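Local coordinates for hydrazine synthase subunit alpha (Candidatus Kuenenia stuttgartiensis, PDB 5C2V), which condenses hydroxylamine with ammonia to give hydrazine, the second half-reaction of the hydrazine synthase complex, using c-type haem, at residues 194-197 against 198-201; 341-344 against 345-349; 400-403 against 404-408; 687-690 against 691-695; 753-756 against 757-761. One frame throughout, in Å; residues are numbered along the deposited sequence.

Contact 1. Residues 194-197 against 198-201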
loop_
_atom_site.group_PDB
_atom_site.type_symbol
_atom_site.label_atom_id
_atom_site.label_comp_id
_atom_site.label_asym_id
_atom_site.label_seq_id
_atom_site.Cartn_x
_atom_site.Cartn_y
_atom_site.Cartn_z
ATOM N N GLY D 194 34.557 -31.775 -14.645
ATOM C CA GLY D 194 35.623 -30.918 -15.134
ATOM C C GLY D 194 35.303 -30.279 -16.470
ATOM O O GLY D 194 36.198 -29.841 -17.195
ATOM N N GLY D 195 34.017 -30.232 -16.798
ATOM C CA GLY D 195 33.567 -29.670 -18.056
ATOM C C GLY D 195 33.208 -30.752 -19.052
ATOM O O GLY D 195 32.748 -30.462 -20.156
ATOM N N LYS D 196 33.405 -32.008 -18.682
ATOM C CA LYS D 196 33.202 -33.064 -19.660
ATOM C C LYS D 196 31.725 -33.410 -19.837
ATOM O O LYS D 196 31.348 -33.980 -20.852
ATOM C CB LYS D 196 34.014 -34.307 -19.282
ATOM C CG LYS D 196 35.491 -34.201 -19.663
ATOM C CD LYS D 196 36.317 -33.689 -18.497
ATOM C CE LYS D 196 37.765 -33.438 -18.872
ATOM N NZ LYS D 196 38.562 -33.045 -17.676
ATOM N N ILE D 197 30.889 -33.055 -18.865
ATOM C CA ILE D 197 29.449 -33.290 -18.990
ATOM C C ILE D 197 28.831 -32.260 -19.932
ATOM O O ILE D 197 27.981 -32.588 -20.765
ATOM C CB ILE D 197 28.745 -33.247 -17.621
ATOM C CG1 ILE D 197 29.144 -34.478 -16.805
ATOM C CG2 ILE D 197 27.229 -33.183 -17.788
ATOM C CD1 ILE D 197 28.340 -34.679 -15.544
ATOM N N ILE D 198 29.278 -31.016 -19.803
ATOM C CA ILE D 198 28.905 -29.962 -20.737
ATOM C C ILE D 198 29.434 -30.308 -22.128
ATOM O O ILE D 198 28.784 -30.042 -23.139
ATOM C CB ILE D 198 29.450 -28.590 -20.281
ATOM C CG1 ILE D 198 28.783 -28.169 -18.972
ATOM C CG2 ILE D 198 29.219 -27.530 -21.343
ATOM C CD1 ILE D 198 27.286 -27.984 -19.085
ATOM N N GLN D 199 30.609 -30.927 -22.168
ATOM C CA GLN D 199 31.198 -31.367 -23.428
ATOM C C GLN D 199 30.396 -32.523 -24.015
ATOM O O GLN D 199 30.343 -32.704 -25.230
ATOM C CB GLN D 199 32.658 -31.778 -23.229
ATOM C CG GLN D 199 33.427 -31.959 -24.526
ATOM C CD GLN D 199 34.897 -32.254 -24.302
ATOM O OE1 GLN D 199 35.322 -32.557 -23.187
ATOM N NE2 GLN D 199 35.683 -32.162 -25.368
ATOM N N ARG D 200 29.771 -33.303 -23.142
ATOM C CA ARG D 200 28.922 -34.399 -23.578
ATOM C C ARG D 200 27.654 -33.836 -24.199
ATOM O O ARG D 200 27.243 -34.255 -25.280
ATOM C CB ARG D 200 28.591 -35.331 -22.407
ATOM C CG ARG D 200 27.310 -36.141 -22.584
ATOM C CD ARG D 200 27.271 -37.340 -21.644
ATOM N NE ARG D 200 25.943 -37.948 -21.569
ATOM C CZ ARG D 200 25.425 -38.743 -22.500
ATOM N NH1 ARG D 200 26.115 -39.029 -23.594
ATOM N NH2 ARG D 200 24.209 -39.247 -22.339
ATOM N N ILE D 201 27.040 -32.880 -23.510
ATOM C CA ILE D 201 25.813 -32.264 -23.999
ATOM C C ILE D 201 26.032 -31.317 -25.185
ATOM O O ILE D 201 25.432 -31.494 -26.245
ATOM C CB ILE D 201 25.105 -31.484 -22.873
ATOM C CG1 ILE D 201 24.838 -32.402 -21.676
ATOM C CG2 ILE D 201 23.810 -30.872 -23.380
ATOM C CD1 ILE D 201 24.165 -31.712 -20.507
#

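Contact 2. Residues 341-344 against 345-349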
loop_
_atom_site.group_PDB
_atom_site.type_symbol
_atom_site.label_atom_id
_atom_site.label_comp_id
_atom_site.label_asym_id
_atom_site.label_seq_id
_atom_site.Cartn_x
_atom_site.Cartn_y
_atom_site.Cartn_z
ATOM N N TYR D 341 10.086 -29.550 4.308
ATOM C CA TYR D 341 10.492 -30.575 3.350
ATOM C C TYR D 341 9.378 -31.566 3.017
ATOM O O TYR D 341 9.203 -32.563 3.717
ATOM C CB TYR D 341 11.716 -31.336 3.856
ATOM C CG TYR D 341 12.531 -31.916 2.726
ATOM C CD1 TYR D 341 12.193 -33.135 2.156
ATOM C CD2 TYR D 341 13.622 -31.231 2.210
ATOM C CE1 TYR D 341 12.928 -33.663 1.114
ATOM C CE2 TYR D 341 14.363 -31.749 1.170
ATOM C CZ TYR D 341 14.011 -32.965 0.626
ATOM O OH TYR D 341 14.748 -33.482 -0.409
ATOM N N PRO D 342 8.613 -31.288 1.950
ATOM C CA PRO D 342 7.528 -32.175 1.513
ATOM C C PRO D 342 8.028 -33.561 1.104
ATOM O O PRO D 342 9.126 -33.687 0.560
ATOM C CB PRO D 342 6.930 -31.442 0.303
ATOM C CG PRO D 342 7.471 -30.046 0.366
ATOM C CD PRO D 342 8.802 -30.154 1.029
ATOM N N LEU D 343 7.221 -34.586 1.363
ATOM C CA LEU D 343 7.549 -35.948 0.957
ATOM C C LEU D 343 6.556 -36.454 -0.084
ATOM O O LEU D 343 5.401 -36.028 -0.101
ATOM C CB LEU D 343 7.561 -36.889 2.167
ATOM C CG LEU D 343 8.777 -36.872 3.096
ATOM C CD1 LEU D 343 8.604 -37.893 4.213
ATOM C CD2 LEU D 343 10.053 -37.144 2.317
ATOM N N PRO D 344 7.005 -37.368 -0.961
ATOM C CA PRO D 344 6.148 -38.038 -1.949
ATOM C C PRO D 344 5.005 -38.826 -1.309
ATOM O O PRO D 344 4.060 -39.212 -1.996
ATOM C CB PRO D 344 7.119 -38.975 -2.670
ATOM C CG PRO D 344 8.437 -38.302 -2.545
ATOM C CD PRO D 344 8.430 -37.674 -1.181
ATOM N N ASP D 345 5.098 -39.053 -0.002
ATOM C CA ASP D 345 4.076 -39.772 0.748
ATOM C C ASP D 345 2.991 -38.812 1.216
ATOM O O ASP D 345 2.109 -39.190 1.990
ATOM C CB ASP D 345 4.689 -40.487 1.952
ATOM C CG ASP D 345 5.905 -41.306 1.584
ATOM O OD1 ASP D 345 5.952 -41.823 0.448
ATOM O OD2 ASP D 345 6.816 -41.431 2.429
ATOM N N ASP D 346 3.092 -37.567 0.752
ATOM C CA ASP D 346 2.226 -36.464 1.167
ATOM C C ASP D 346 2.444 -36.119 2.635
ATOM O O ASP D 346 1.552 -35.592 3.299
ATOM C CB ASP D 346 0.749 -36.785 0.911
ATOM C CG ASP D 346 0.444 -36.990 -0.558
ATOM O OD1 ASP D 346 1.191 -36.448 -1.399
ATOM O OD2 ASP D 346 -0.542 -37.690 -0.871
ATOM N N ARG D 347 3.639 -36.418 3.135
ATOM C CA ARG D 347 4.040 -35.953 4.453
ATOM C C ARG D 347 5.006 -34.788 4.295
ATOM O O ARG D 347 5.402 -34.452 3.178
ATOM C CB ARG D 347 4.686 -37.081 5.259
ATOM C CG ARG D 347 3.790 -38.291 5.470
ATOM C CD ARG D 347 4.461 -39.330 6.357
ATOM N NE ARG D 347 5.661 -39.887 5.741
ATOM C CZ ARG D 347 6.483 -40.738 6.345
ATOM N NH1 ARG D 347 6.239 -41.130 7.587
ATOM N NH2 ARG D 347 7.552 -41.196 5.708
ATOM N N MET D 348 5.391 -34.175 5.408
ATOM C CA MET D 348 6.355 -33.084 5.367
ATOM C C MET D 348 7.145 -32.988 6.667
ATOM O O MET D 348 6.601 -33.194 7.754
ATOM C CB MET D 348 5.642 -31.759 5.073
ATOM C CG MET D 348 6.574 -30.578 4.848
ATOM S SD MET D 348 5.747 -29.156 4.110
ATOM C CE MET D 348 4.451 -28.853 5.308
ATOM N N LEU D 349 8.430 -32.671 6.550
ATOM C CA LEU D 349 9.273 -32.428 7.714
ATOM C C LEU D 349 9.538 -30.936 7.849
ATOM O O LEU D 349 9.979 -30.288 6.899
ATOM C CB LEU D 349 10.593 -33.194 7.606
ATOM C CG LEU D 349 10.568 -34.684 7.952
ATOM C CD1 LEU D 349 11.904 -35.329 7.620
ATOM C CD2 LEU D 349 10.227 -34.884 9.419
#

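Contact 3. Residues 400-403 against 404-408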
loop_
_atom_site.group_PDB
_atom_site.type_symbol
_atom_site.label_atom_id
_atom_site.label_comp_id
_atom_site.label_asym_id
_atom_site.label_seq_id
_atom_site.Cartn_x
_atom_site.Cartn_y
_atom_site.Cartn_z
ATOM N N PHE D 400 21.622 -24.038 -25.094
ATOM C CA PHE D 400 22.253 -23.485 -26.286
ATOM C C PHE D 400 23.483 -22.636 -25.964
ATOM O O PHE D 400 24.033 -21.974 -26.843
ATOM C CB PHE D 400 21.230 -22.695 -27.099
ATOM C CG PHE D 400 20.275 -23.570 -27.859
ATOM C CD1 PHE D 400 19.146 -24.091 -27.247
ATOM C CD2 PHE D 400 20.529 -23.903 -29.179
ATOM C CE1 PHE D 400 18.277 -24.911 -27.945
ATOM C CE2 PHE D 400 19.665 -24.721 -29.882
ATOM C CZ PHE D 400 18.538 -25.226 -29.265
ATOM N N THR D 401 23.891 -22.628 -24.699
ATOM C CA THR D 401 25.132 -21.956 -24.319
ATOM C C THR D 401 26.105 -22.893 -23.601
ATOM O O THR D 401 25.712 -23.714 -22.771
ATOM C CB THR D 401 24.868 -20.728 -23.421
ATOM O OG1 THR D 401 26.118 -20.185 -22.973
ATOM C CG2 THR D 401 24.024 -21.106 -22.211
ATOM N N ALA D 402 27.382 -22.758 -23.945
ATOM C CA ALA D 402 28.463 -23.515 -23.324
ATOM C C ALA D 402 29.033 -22.750 -22.129
ATOM O O ALA D 402 30.083 -23.106 -21.595
ATOM C CB ALA D 402 29.552 -23.833 -24.335
ATOM N N GLY D 403 28.339 -21.686 -21.734
ATOM C CA GLY D 403 28.813 -20.792 -20.693
ATOM C C GLY D 403 29.459 -19.526 -21.222
ATOM O O GLY D 403 29.136 -19.077 -22.324
ATOM N N LYS D 404 30.355 -18.946 -20.428
ATOM C CA LYS D 404 30.889 -17.608 -20.680
ATOM C C LYS D 404 31.443 -17.447 -22.094
ATOM O O LYS D 404 32.276 -18.237 -22.540
ATOM C CB LYS D 404 31.978 -17.287 -19.652
ATOM C CG LYS D 404 33.016 -16.275 -20.114
ATOM C CD LYS D 404 34.254 -16.327 -19.229
ATOM C CE LYS D 404 35.367 -15.441 -19.769
ATOM N NZ LYS D 404 36.619 -15.574 -18.973
ATOM N N ASN D 405 30.937 -16.430 -22.792
ATOM C CA ASN D 405 31.356 -16.085 -24.154
ATOM C C ASN D 405 30.999 -17.149 -25.195
ATOM O O ASN D 405 31.246 -16.966 -26.387
ATOM C CB ASN D 405 32.859 -15.800 -24.199
ATOM C CG ASN D 405 33.251 -14.615 -23.342
ATOM O OD1 ASN D 405 34.294 -14.622 -22.691
ATOM N ND2 ASN D 405 32.408 -13.589 -23.332
ATOM N N PHE D 406 30.420 -18.255 -24.741
ATOM C CA PHE D 406 30.174 -19.405 -25.601
ATOM C C PHE D 406 28.706 -19.602 -25.973
ATOM O O PHE D 406 27.862 -19.846 -25.109
ATOM C CB PHE D 406 30.694 -20.670 -24.925
ATOM C CG PHE D 406 32.031 -21.124 -25.427
ATOM C CD1 PHE D 406 32.121 -22.025 -26.473
ATOM C CD2 PHE D 406 33.198 -20.655 -24.850
ATOM C CE1 PHE D 406 33.351 -22.449 -26.937
ATOM C CE2 PHE D 406 34.430 -21.074 -25.307
ATOM C CZ PHE D 406 34.507 -21.972 -26.353
ATOM N N GLY D 407 28.411 -19.502 -27.265
ATOM C CA GLY D 407 27.085 -19.813 -27.772
ATOM C C GLY D 407 27.078 -21.160 -28.470
ATOM O O GLY D 407 28.130 -21.757 -28.676
ATOM N N VAL D 408 25.895 -21.650 -28.827
ATOM C CA VAL D 408 25.786 -22.877 -29.612
ATOM C C VAL D 408 24.830 -22.662 -30.779
ATOM O O VAL D 408 23.664 -22.325 -30.574
ATOM C CB VAL D 408 25.300 -24.072 -28.763
ATOM C CG1 VAL D 408 25.235 -25.330 -29.610
ATOM C CG2 VAL D 408 26.209 -24.284 -27.562
#

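Contact 4. Residues 687-690 against 691-695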
loop_
_atom_site.group_PDB
_atom_site.type_symbol
_atom_site.label_atom_id
_atom_site.label_comp_id
_atom_site.label_asym_id
_atom_site.label_seq_id
_atom_site.Cartn_x
_atom_site.Cartn_y
_atom_site.Cartn_z
ATOM N N ARG D 687 25.301 22.137 -4.054
ATOM C CA ARG D 687 24.086 22.891 -3.769
ATOM C C ARG D 687 22.983 22.590 -4.780
ATOM O O ARG D 687 21.823 22.402 -4.409
ATOM C CB ARG D 687 24.386 24.392 -3.750
ATOM C CG ARG D 687 23.156 25.272 -3.598
ATOM C CD ARG D 687 22.402 24.945 -2.321
ATOM N NE ARG D 687 23.200 25.219 -1.131
ATOM C CZ ARG D 687 22.872 24.820 0.093
ATOM N NH1 ARG D 687 21.761 24.123 0.289
ATOM N NH2 ARG D 687 23.656 25.115 1.121
ATOM N N ALA D 688 23.353 22.548 -6.057
ATOM C CA ALA D 688 22.389 22.318 -7.129
ATOM C C ALA D 688 21.735 20.944 -7.015
ATOM O O ALA D 688 20.526 20.806 -7.210
ATOM C CB ALA D 688 23.063 22.474 -8.483
ATOM N N TYR D 689 22.536 19.932 -6.694
ATOM C CA TYR D 689 22.023 18.575 -6.555
ATOM C C TYR D 689 21.074 18.471 -5.367
ATOM O O TYR D 689 20.007 17.866 -5.466
ATOM C CB TYR D 689 23.169 17.571 -6.401
ATOM C CG TYR D 689 22.718 16.128 -6.445
ATOM C CD1 TYR D 689 22.403 15.438 -5.280
ATOM C CD2 TYR D 689 22.604 15.454 -7.654
ATOM C CE1 TYR D 689 21.988 14.120 -5.318
ATOM C CE2 TYR D 689 22.192 14.136 -7.702
ATOM C CZ TYR D 689 21.885 13.474 -6.533
ATOM O OH TYR D 689 21.473 12.161 -6.578
ATOM N N ASN D 690 21.472 19.060 -4.243
ATOM C CA ASN D 690 20.631 19.079 -3.051
ATOM C C ASN D 690 19.313 19.799 -3.306
ATOM O O ASN D 690 18.263 19.385 -2.814
ATOM C CB ASN D 690 21.366 19.739 -1.883
ATOM C CG ASN D 690 22.382 18.817 -1.237
ATOM O OD1 ASN D 690 22.028 17.944 -0.444
ATOM N ND2 ASN D 690 23.653 19.012 -1.567
ATOM N N SER D 691 19.376 20.875 -4.083
ATOM C CA SER D 691 18.185 21.639 -4.427
ATOM C C SER D 691 17.239 20.831 -5.311
ATOM O O SER D 691 16.053 20.702 -5.011
ATOM C CB SER D 691 18.568 22.942 -5.134
ATOM O OG SER D 691 19.338 23.778 -4.286
ATOM N N LEU D 692 17.775 20.278 -6.396
ATOM C CA LEU D 692 16.959 19.590 -7.392
ATOM C C LEU D 692 16.349 18.284 -6.880
ATOM O O LEU D 692 15.303 17.854 -7.362
ATOM C CB LEU D 692 17.791 19.318 -8.647
ATOM C CG LEU D 692 18.180 20.563 -9.448
ATOM C CD1 LEU D 692 19.209 20.228 -10.516
ATOM C CD2 LEU D 692 16.945 21.200 -10.067
ATOM N N LEU D 693 17.003 17.657 -5.908
ATOM C CA LEU D 693 16.535 16.378 -5.377
ATOM C C LEU D 693 15.673 16.539 -4.124
ATOM O O LEU D 693 15.281 15.550 -3.503
ATOM C CB LEU D 693 17.723 15.458 -5.080
ATOM C CG LEU D 693 18.245 14.607 -6.245
ATOM C CD1 LEU D 693 17.135 13.733 -6.810
ATOM C CD2 LEU D 693 18.865 15.461 -7.344
ATOM N N GLU D 694 15.390 17.784 -3.755
ATOM C CA GLU D 694 14.585 18.087 -2.572
ATOM C C GLU D 694 13.167 17.521 -2.664
ATOM O O GLU D 694 12.511 17.644 -3.699
ATOM C CB GLU D 694 14.525 19.602 -2.354
ATOM C CG GLU D 694 13.697 20.034 -1.154
ATOM C CD GLU D 694 13.670 21.539 -0.975
ATOM O OE1 GLU D 694 14.242 22.251 -1.829
ATOM O OE2 GLU D 694 13.077 22.009 0.019
ATOM N N PRO D 695 12.695 16.892 -1.575
ATOM C CA PRO D 695 11.334 16.346 -1.487
ATOM C C PRO D 695 10.259 17.429 -1.493
ATOM O O PRO D 695 10.559 18.601 -1.263
ATOM C CB PRO D 695 11.338 15.600 -0.145
ATOM C CG PRO D 695 12.775 15.381 0.180
ATOM C CD PRO D 695 13.496 16.562 -0.385
HETATM O O HOH W 1 17.080 21.683 -0.745
#

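Contact 5. Residues 753-756 against 757-761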
loop_
_atom_site.group_PDB
_atom_site.type_symbol
_atom_site.label_atom_id
_atom_site.label_comp_id
_atom_site.label_asym_id
_atom_site.label_seq_id
_atom_site.Cartn_x
_atom_site.Cartn_y
_atom_site.Cartn_z
ATOM N N GLU D 753 22.020 19.660 -24.226
ATOM C CA GLU D 753 22.068 19.925 -22.790
ATOM C C GLU D 753 20.771 19.501 -22.102
ATOM O O GLU D 753 20.782 18.776 -21.096
ATOM C CB GLU D 753 22.338 21.412 -22.539
ATOM C CG GLU D 753 23.631 21.923 -23.164
ATOM C CD GLU D 753 23.681 23.438 -23.259
ATOM O OE1 GLU D 753 22.619 24.080 -23.115
ATOM O OE2 GLU D 753 24.781 23.986 -23.481
ATOM N N ARG D 754 19.655 19.956 -22.661
ATOM C CA ARG D 754 18.337 19.644 -22.127
ATOM C C ARG D 754 18.097 18.138 -22.098
ATOM O O ARG D 754 17.637 17.593 -21.091
ATOM C CB ARG D 754 17.251 20.340 -22.953
ATOM C CG ARG D 754 15.855 20.229 -22.365
ATOM C CD ARG D 754 14.868 21.110 -23.115
ATOM N NE ARG D 754 14.666 20.669 -24.492
ATOM C CZ ARG D 754 13.880 21.289 -25.366
ATOM N NH1 ARG D 754 13.218 22.380 -25.006
ATOM N NH2 ARG D 754 13.754 20.817 -26.598
ATOM N N TYR D 755 18.424 17.464 -23.198
ATOM C CA TYR D 755 18.237 16.021 -23.262
ATOM C C TYR D 755 19.264 15.294 -22.405
ATOM O O TYR D 755 19.066 14.137 -22.039
ATOM C CB TYR D 755 18.308 15.517 -24.703
ATOM C CG TYR D 755 17.808 14.099 -24.842
ATOM C CD1 TYR D 755 16.450 13.818 -24.780
ATOM C CD2 TYR D 755 18.689 13.041 -25.018
ATOM C CE1 TYR D 755 15.981 12.526 -24.897
ATOM C CE2 TYR D 755 18.230 11.743 -25.137
ATOM C CZ TYR D 755 16.874 11.492 -25.075
ATOM O OH TYR D 755 16.406 10.203 -25.193
ATOM N N ALA D 756 20.367 15.966 -22.093
ATOM C CA ALA D 756 21.327 15.414 -21.145
ATOM C C ALA D 756 20.686 15.382 -19.767
ATOM O O ALA D 756 20.817 14.402 -19.030
ATOM C CB ALA D 756 22.611 16.225 -21.128
ATOM N N ILE D 757 19.983 16.459 -19.426
ATOM C CA ILE D 757 19.235 16.502 -18.172
ATOM C C ILE D 757 18.140 15.432 -18.159
ATOM O O ILE D 757 17.959 14.725 -17.160
ATOM C CB ILE D 757 18.607 17.890 -17.937
ATOM C CG1 ILE D 757 19.699 18.955 -17.836
ATOM C CG2 ILE D 757 17.754 17.886 -16.677
ATOM C CD1 ILE D 757 19.172 20.350 -17.585
ATOM N N VAL D 758 17.422 15.313 -19.274
ATOM C CA VAL D 758 16.383 14.294 -19.421
ATOM C C VAL D 758 16.934 12.889 -19.175
ATOM O O VAL D 758 16.365 12.113 -18.403
ATOM C CB VAL D 758 15.739 14.342 -20.822
ATOM C CG1 VAL D 758 14.792 13.165 -21.014
ATOM C CG2 VAL D 758 15.008 15.661 -21.027
ATOM N N GLU D 759 18.048 12.577 -19.832
ATOM C CA GLU D 759 18.717 11.292 -19.658
ATOM C C GLU D 759 19.137 11.076 -18.212
ATOM O O GLU D 759 18.961 9.986 -17.664
ATOM C CB GLU D 759 19.941 11.191 -20.570
ATOM C CG GLU D 759 19.618 10.871 -22.016
ATOM C CD GLU D 759 20.864 10.680 -22.859
ATOM O OE1 GLU D 759 21.862 11.392 -22.617
ATOM O OE2 GLU D 759 20.847 9.814 -23.758
ATOM N N TRP D 760 19.694 12.119 -17.604
ATOM C CA TRP D 760 20.123 12.053 -16.212
ATOM C C TRP D 760 18.969 11.676 -15.291
ATOM O O TRP D 760 19.111 10.805 -14.434
ATOM C CB TRP D 760 20.728 13.388 -15.770
ATOM C CG TRP D 760 20.952 13.478 -14.290
ATOM C CD1 TRP D 760 21.794 12.712 -13.538
ATOM C CD2 TRP D 760 20.325 14.393 -13.384
ATOM N NE1 TRP D 760 21.728 13.090 -12.219
ATOM C CE2 TRP D 760 20.833 14.121 -12.098
ATOM C CE3 TRP D 760 19.383 15.415 -13.533
ATOM C CZ2 TRP D 760 20.431 14.833 -10.970
ATOM C CZ3 TRP D 760 18.986 16.121 -12.413
ATOM C CH2 TRP D 760 19.508 15.828 -11.148
ATOM N N ILE D 761 17.824 12.325 -15.479
ATOM C CA ILE D 761 16.657 12.045 -14.650
ATOM C C ILE D 761 16.098 10.645 -14.909
ATOM O O ILE D 761 15.765 9.919 -13.970
ATOM C CB ILE D 761 15.548 13.088 -14.875
ATOM C CG1 ILE D 761 16.053 14.481 -14.499
ATOM C CG2 ILE D 761 14.314 12.742 -14.065
ATOM C CD1 ILE D 761 14.993 15.555 -14.568
#

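Contact 1. Residues 194-197 against 198-201
Gln199 lies alongside Lys196 on one side of a short helix, the two side chains pointing the same way. Gln199 CB starts 3.3 Å from Gly195 O and 3.5 Å from Lys196 O, carbonyls of the preceding turn. A chi1 of -167° directs the chain alongside Lys196, an extended chi2 (175°) carries it straight out, and at the tip Gln199 OE1 comes to 3.9 Å from Lys196 CG, an amide oxygen resting on a methylene. Glutamine suits this partly exposed spot because its side chain can pack on Ile143 and Trp145 of strand 139-146 while the polar end lies by Lys196. The helix, residues 196-201, probably belongs to the N-terminal domain, which includes the six-bladed beta-propeller, and its N-cap is Gly195. Positive phi at Gly194 and Gly195 is easily borne by glycine as the chain turns into the helix. Gln199 N binds Gly195 O at 3.0 Å and Ile201 N binds Ile197 O at 2.9 Å, while Arg200 N makes weak bonds to Lys196 O and Ile197 O. Ile197 CG2 and Ile201 CD1 approach to 4.4 Å. Arg200 stretches away to Arg142 O and to a salt bridge with Glu28 of the gamma subunit.

Contact 2. Residues 341-344 against 345-349
Tyr341 and Leu349 form an antiparallel hydrogen-bonded pair in the beta hairpin of strands 336-342 and 348-353, part of a four-stranded sheet consistent with a propeller blade. Backbone bonds set the register: Tyr341 N to Leu349 O is 2.7 Å, and Leu349 N to Tyr341 O is 2.9 Å. Nearer the tip, Leu343 N meets Arg347 O at 2.6 Å and Asp346 N meets Leu343 O at 2.9 Å, closing a type I turn followed by a G1 beta bulge. Pro344 suits the second turn position, where phi is near -60°, and Asp346 takes the left-handed conformation of the bulge. Pro342, lacking an N-H, loses nothing in the non-hydrogen-bonded pair with Met348.

The charged contacts gather at the tip. Arg347 and Asp345 form a salt bridge whose hydrogen bond, Arg347 NH2 to Asp345 OD2, is weak at 3.4 Å, and Asp346 has its own salt bridge to Lys23, which also binds Pro344 O.

Van der Waals packing sets a methyl on the guanidinium: Leu343 CD1 lies 3.8 Å from Arg347 NH2, the leucine passing across the arginine at a slant; both side chains also pack on Trp362 of strand 359-364. The apolar pairs belong to the strands, where Tyr341 CB and Leu349 CB stand 4.3 Å apart and Pro342 CG touches Met348 SD at 4.2 Å.

Contact 3. Residues 400-403 against 404-408
Phe406 O is gripped by two donors from the facing strand. Thr401 OG1 gives its proton at 2.8 Å, almost in line with the C=O bond (173°), while Ala402 N, at 3.2 Å, stands well above the carbonyl plane. The hydroxyl works in both directions, for Thr401 OG1 also accepts from Gly403 N at 3.0 Å, which makes an ST turn. Turned away from its own backbone N (chi1 174°), this one oxygen can serve both partners, a task that suits threonine.

Beyond it the hairpin of strands 401-403 and 406-408 closes through a type II beta turn, with Phe406 N bound to Gly403 O at 2.9 Å. Asn405 readily adopts the positive phi of the third turn position, and Gly403 has a positive phi that a residue without a side chain takes up easily. Ala402 CB meets Phe406 CB at 3.4 Å and approaches the phenylalanine ring obliquely, a place fitted by a small methyl. At the open end of the hairpin Val408 N makes a weak bond to Phe400 O, and Val408 O lies in the plane of the Phe400 ring at its edge, 3.8 Å from Phe400 CD2. That ring packs edge-to-face with Phe132 of the gamma subunit.

Where strand pairing is weak, the side-chain hydroxyl thus ties the two strands together and fixes its own rotation by donating and accepting at once.

Contact 4. Residues 687-690 against 691-695
Ser691 N, Leu692 N and Leu693 N reach back four residues to Arg687 O, Ala688 O and Tyr689 O at 2.9, 2.9 and 3.0 Å, the regular bonding of an alpha helix. On one side of this short helix Leu693 lays its CD2 methyl over the Tyr689 ring, 3.6 Å from the centroid and only 11° off the ring normal, a CH-pi contact made almost over the centre. The trans first torsion of Tyr689 (chi1 -172°) swings the ring toward the next turn of helix, under the leucine. Its hydroxyl is bound to Gly497 N and Ala765 O.

The helix, 687-692, lies in the C-terminal cytochrome c domain, which carries the bis-histidine haem. Leucine and alanine suit its inward side: the side chain of Leu692 is about 6 Å from the haem, and both Ala688 and Leu692 pack on Leu654 of helix 646-657.

Polar groups find partners within the helix and beyond it. Ser691 OG folds back to 2.8 Å from Arg687 O, yet it also has Asn669 O within reach. A water makes weak bonds to Asn690 O (3.3 Å) and Glu694 OE1 (3.1 Å), while Glu694 OE2 forms a salt bridge with Lys706. Asn690, a buried amide, has both its ends occupied, OD1 by His485 and ND2 by Ser686 O.

Contact 5. Residues 753-756 against 757-761
Tyr755 sets its ring obliquely between Val758 and Glu759, each side chain crossing it at a slant. One flank of the ring, through Tyr755 CD1, lies 4.1 Å from Val758 CB. The other flank, through Tyr755 CE2, lies 3.5 Å from Glu759 CG and 3.5 Å from Glu759 OE2, with the ring and carboxylate planes turned 42° apart. A chi1 of -167° carries the Tyr755 ring along the helix to these residues, three and four positions on.

The polar ends find partners farther away. Tyr755 OH binds Gly536 O, and buried Glu759 OE2 takes a hydrogen bond from Tyr508 and a salt bridge from Arg642, which would probably keep the carboxylate ionised. Tyr755 and Glu759 also pack on strand 503-510, against Tyr508 and Ile505 respectively, whereas Val758 rests on the loop residues Ala713 and Tyr723.

Backbone bonds hold the turns together: Ile757 N to Glu753 O is 3.0 Å, Glu759 N to Tyr755 O is 2.9 Å, and Trp760 N to Ala756 O is 2.9 Å. The Ala756 methyl adds little bulk at a partly exposed position. On the haem-facing side Ile757 rests on Ile650 and Leu718, and its side chain is about 5 Å from the haem.

Such a helix, packed on helix 646-657 that leads into the haem-binding cysteines, is consistent with the C-terminal helix of a cytochrome c fold.

Contacts 1 and 2 each lie across the chain's centre from contacts 4 and 5, and contact 3 lies opposite contact 4. Contacts 1 and 3 are neighbours, with centres 12 Å apart and nearest atoms about 5 Å apart, and both touch the gamma subunit; the Phe400 side chain is about 7 Å from a magnesium ion. The centres of contacts 1 and 2 are about 34 Å apart. Contacts 4 and 5 share the domain of the bis-histidine haem and touch: Tyr689 CE2 is 3.8 Å from Trp760 CZ2. The side chains of Ala688 and Ile757 are about 8 Å and 6 Å from that of Cys658, which binds that haem covalently.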